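Local coordinates for secreted protein ASP-2 (Necator americanus, PDB 1U53) that is a secreted hookworm protein of the pathogenesis-related-1 (CAP) family, studied as a vaccine antigen, whose molecular role is not firmly established, at residues A[8-11]-A[16-19]. Sequence-based numbering, arbitrary orientation.
Sequences PDNG and ARQK
Pro8 and Asn10 meet Arg17 where the irregular N-terminal segment 8-11 turns back beside the first turns of helix 14-32, an inverse gamma turn centred on Asp9 drawing the Pro8 carbonyl and the Asn10 backbone N-H together through a weak bond from Asn10 N to Pro8 O (2.9 Å). The Arg17 side chain spans the gap. Its CG stands anti to the carbonyl carbon (chi1 -64°) and the chain runs extended to NE, which carries the guanidinium well clear of the helix and up to the turn. There NH2 donates to Pro8 O over 3.0 Å, meeting the oxygen nearly end-on to its carbonyl (C=O...N 162°), though the bond is bent at the hydrogen and the oxygen sits somewhat out of the guanidinium plane. A water forms a second, weak link, giving a hydrogen to Pro8 O and accepting one from Arg17 NH1 at 3.3 Å. The Asn10 side chain runs towards Arg17 from the opposite direction to the arginine's own, its amide plane turned 47° from the guanidinium; OD1 comes within 3.2 Å of Arg17 NH2, but the angle is too poor for a hydrogen bond. That oxygen instead accepts from the backbone N of Met12, while Asn10 ND2 donates to Glu60 OE1. Glu60 ties both side chains together, because its OE2 forms a salt bridge with Arg17 NE; Glu14 pairs with NH1. Two carboxylates and a backbone carbonyl thus grip the guanidinium of the buried Arg17 and should favour its positive charge. With the Cys7-Cys57 disulfide, the Pro8 bond and Glu60 bridge tie the N-terminal loop to helices 14-32 and 57-67 of the CAP alpha-beta-alpha sandwich.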
ATOM      1  N   PRO A   8     -10.681  -9.860  14.458  1.00 15.79           N
ATOM      2  CA  PRO A   8     -10.749  -9.976  15.917  1.00 15.05           C
ATOM      3  C   PRO A   8     -10.731  -8.613  16.580  1.00 16.27           C
ATOM      4  O   PRO A   8     -10.296  -7.593  15.979  1.00 15.60           O
ATOM      5  CB  PRO A   8      -9.447 -10.711  16.291  1.00 16.54           C
ATOM      6  CG  PRO A   8      -8.919 -11.272  15.029  1.00 17.10           C
ATOM      7  CD  PRO A   8      -9.459 -10.478  13.912  1.00 14.61           C
ATOM      8  N   ASP A   9     -11.195  -8.601  17.826  1.00 15.40           N
ATOM      9  CA  ASP A   9     -11.224  -7.424  18.688  1.00 16.03           C
ATOM     10  C   ASP A   9      -9.843  -7.382  19.289  1.00 15.69           C
ATOM     11  O   ASP A   9      -9.622  -7.753  20.448  1.00 16.31           O
ATOM     12  CB  ASP A   9     -12.314  -7.646  19.739  1.00 19.03           C
ATOM     13  CG  ASP A   9     -12.569  -6.449  20.600  1.00 21.54           C
ATOM     14  OD1 ASP A   9     -12.116  -5.330  20.267  1.00 22.15           O
ATOM     15  OD2 ASP A   9     -13.267  -6.653  21.619  1.00 24.34           O
ATOM     16  N   ASN A  10      -8.877  -6.971  18.467  1.00 15.48           N
ATOM     17  CA  ASN A  10      -7.451  -7.129  18.800  1.00 14.72           C
ATOM     18  C   ASN A  10      -6.682  -5.811  19.001  1.00 15.16           C
ATOM     19  O   ASN A  10      -5.427  -5.825  19.049  1.00 14.54           O
ATOM     20  CB  ASN A  10      -6.756  -7.964  17.699  1.00 15.52           C
ATOM     21  CG  ASN A  10      -6.766  -7.246  16.353  1.00 16.52           C
ATOM     22  OD1 ASN A  10      -7.146  -6.079  16.300  1.00 15.64           O
ATOM     23  ND2 ASN A  10      -6.341  -7.937  15.261  1.00 16.10           N
ATOM     24  N   GLY A  11      -7.415  -4.710  19.155  1.00 14.21           N
ATOM     25  CA  GLY A  11      -6.789  -3.384  19.377  1.00 14.40           C
ATOM     26  C   GLY A  11      -6.769  -2.517  18.140  1.00 17.23           C
ATOM     27  O   GLY A  11      -6.575  -1.313  18.212  1.00 18.64           O
ATOM     28  N   ALA A  16      -9.928   2.406  11.521  1.00 14.03           N
ATOM     29  CA  ALA A  16      -8.581   2.428  10.954  1.00 13.53           C
ATOM     30  C   ALA A  16      -8.456   1.436   9.823  1.00 12.14           C
ATOM     31  O   ALA A  16      -7.739   1.668   8.812  1.00 13.81           O
ATOM     32  CB  ALA A  16      -7.519   2.117  12.063  1.00 13.42           C
ATOM     33  N   ARG A  17      -9.113   0.284   9.969  1.00 12.62           N
ATOM     34  CA  ARG A  17      -9.060  -0.712   8.912  1.00 11.94           C
ATOM     35  C   ARG A  17      -9.724  -0.119   7.688  1.00 12.91           C
ATOM     36  O   ARG A  17      -9.207  -0.255   6.577  1.00 11.98           O
ATOM     37  CB  ARG A  17      -9.835  -1.962   9.316  1.00 13.40           C
ATOM     38  CG  ARG A  17      -9.275  -2.680  10.504  1.00 13.67           C
ATOM     39  CD  ARG A  17     -10.084  -3.983  10.754  1.00 15.66           C
ATOM     40  NE  ARG A  17      -9.399  -4.782  11.773  1.00 14.25           N
ATOM     41  CZ  ARG A  17      -9.885  -5.046  12.973  1.00 14.75           C
ATOM     42  NH1 ARG A  17     -11.123  -4.678  13.284  1.00 15.75           N
ATOM     43  NH2 ARG A  17      -9.193  -5.768  13.835  1.00 12.84           N
ATOM     44  N   GLN A  18     -10.877   0.534   7.862  1.00 11.99           N
ATOM     45  CA  GLN A  18     -11.563   1.139   6.731  1.00 15.22           C
ATOM     46  C   GLN A  18     -10.716   2.212   6.098  1.00 13.40           C
ATOM     47  O   GLN A  18     -10.647   2.305   4.879  1.00 12.21           O
ATOM     48  CB  GLN A  18     -12.911   1.720   7.177  1.00 15.67           C
ATOM     49  CG  GLN A  18     -13.885   0.594   7.540  1.00 21.10           C
ATOM     50  CD  GLN A  18     -15.265   1.100   7.968  1.00 22.10           C
ATOM     51  OE1 GLN A  18     -15.440   2.268   8.321  1.00 27.74           O
ATOM     52  NE2 GLN A  18     -16.247   0.212   7.934  1.00 26.04           N
ATOM     53  N   LYS A  19     -10.036   3.006   6.924  1.00 13.05           N
ATOM     54  CA  LYS A  19      -9.219   4.091   6.372  1.00 12.74           C
ATOM     55  C   LYS A  19      -8.105   3.530   5.523  1.00 12.57           C
ATOM     56  O   LYS A  19      -7.861   3.984   4.404  1.00 13.22           O
ATOM     57  CB  LYS A  19      -8.684   4.980   7.504  1.00 13.65           C
ATOM     58  CG  LYS A  19      -7.915   6.209   7.048  1.00 16.48           C
ATOM     59  CD  LYS A  19      -8.842   7.133   6.270  1.00 18.95           C
ATOM     60  CE  LYS A  19      -8.199   8.427   5.906  1.00 22.12           C
ATOM     61  NZ  LYS A  19      -9.130   9.162   4.973  1.00 21.07           N
TER
HETATM   62  O   HOH W   1     -12.949  -6.191  15.601  1.00 42.82           O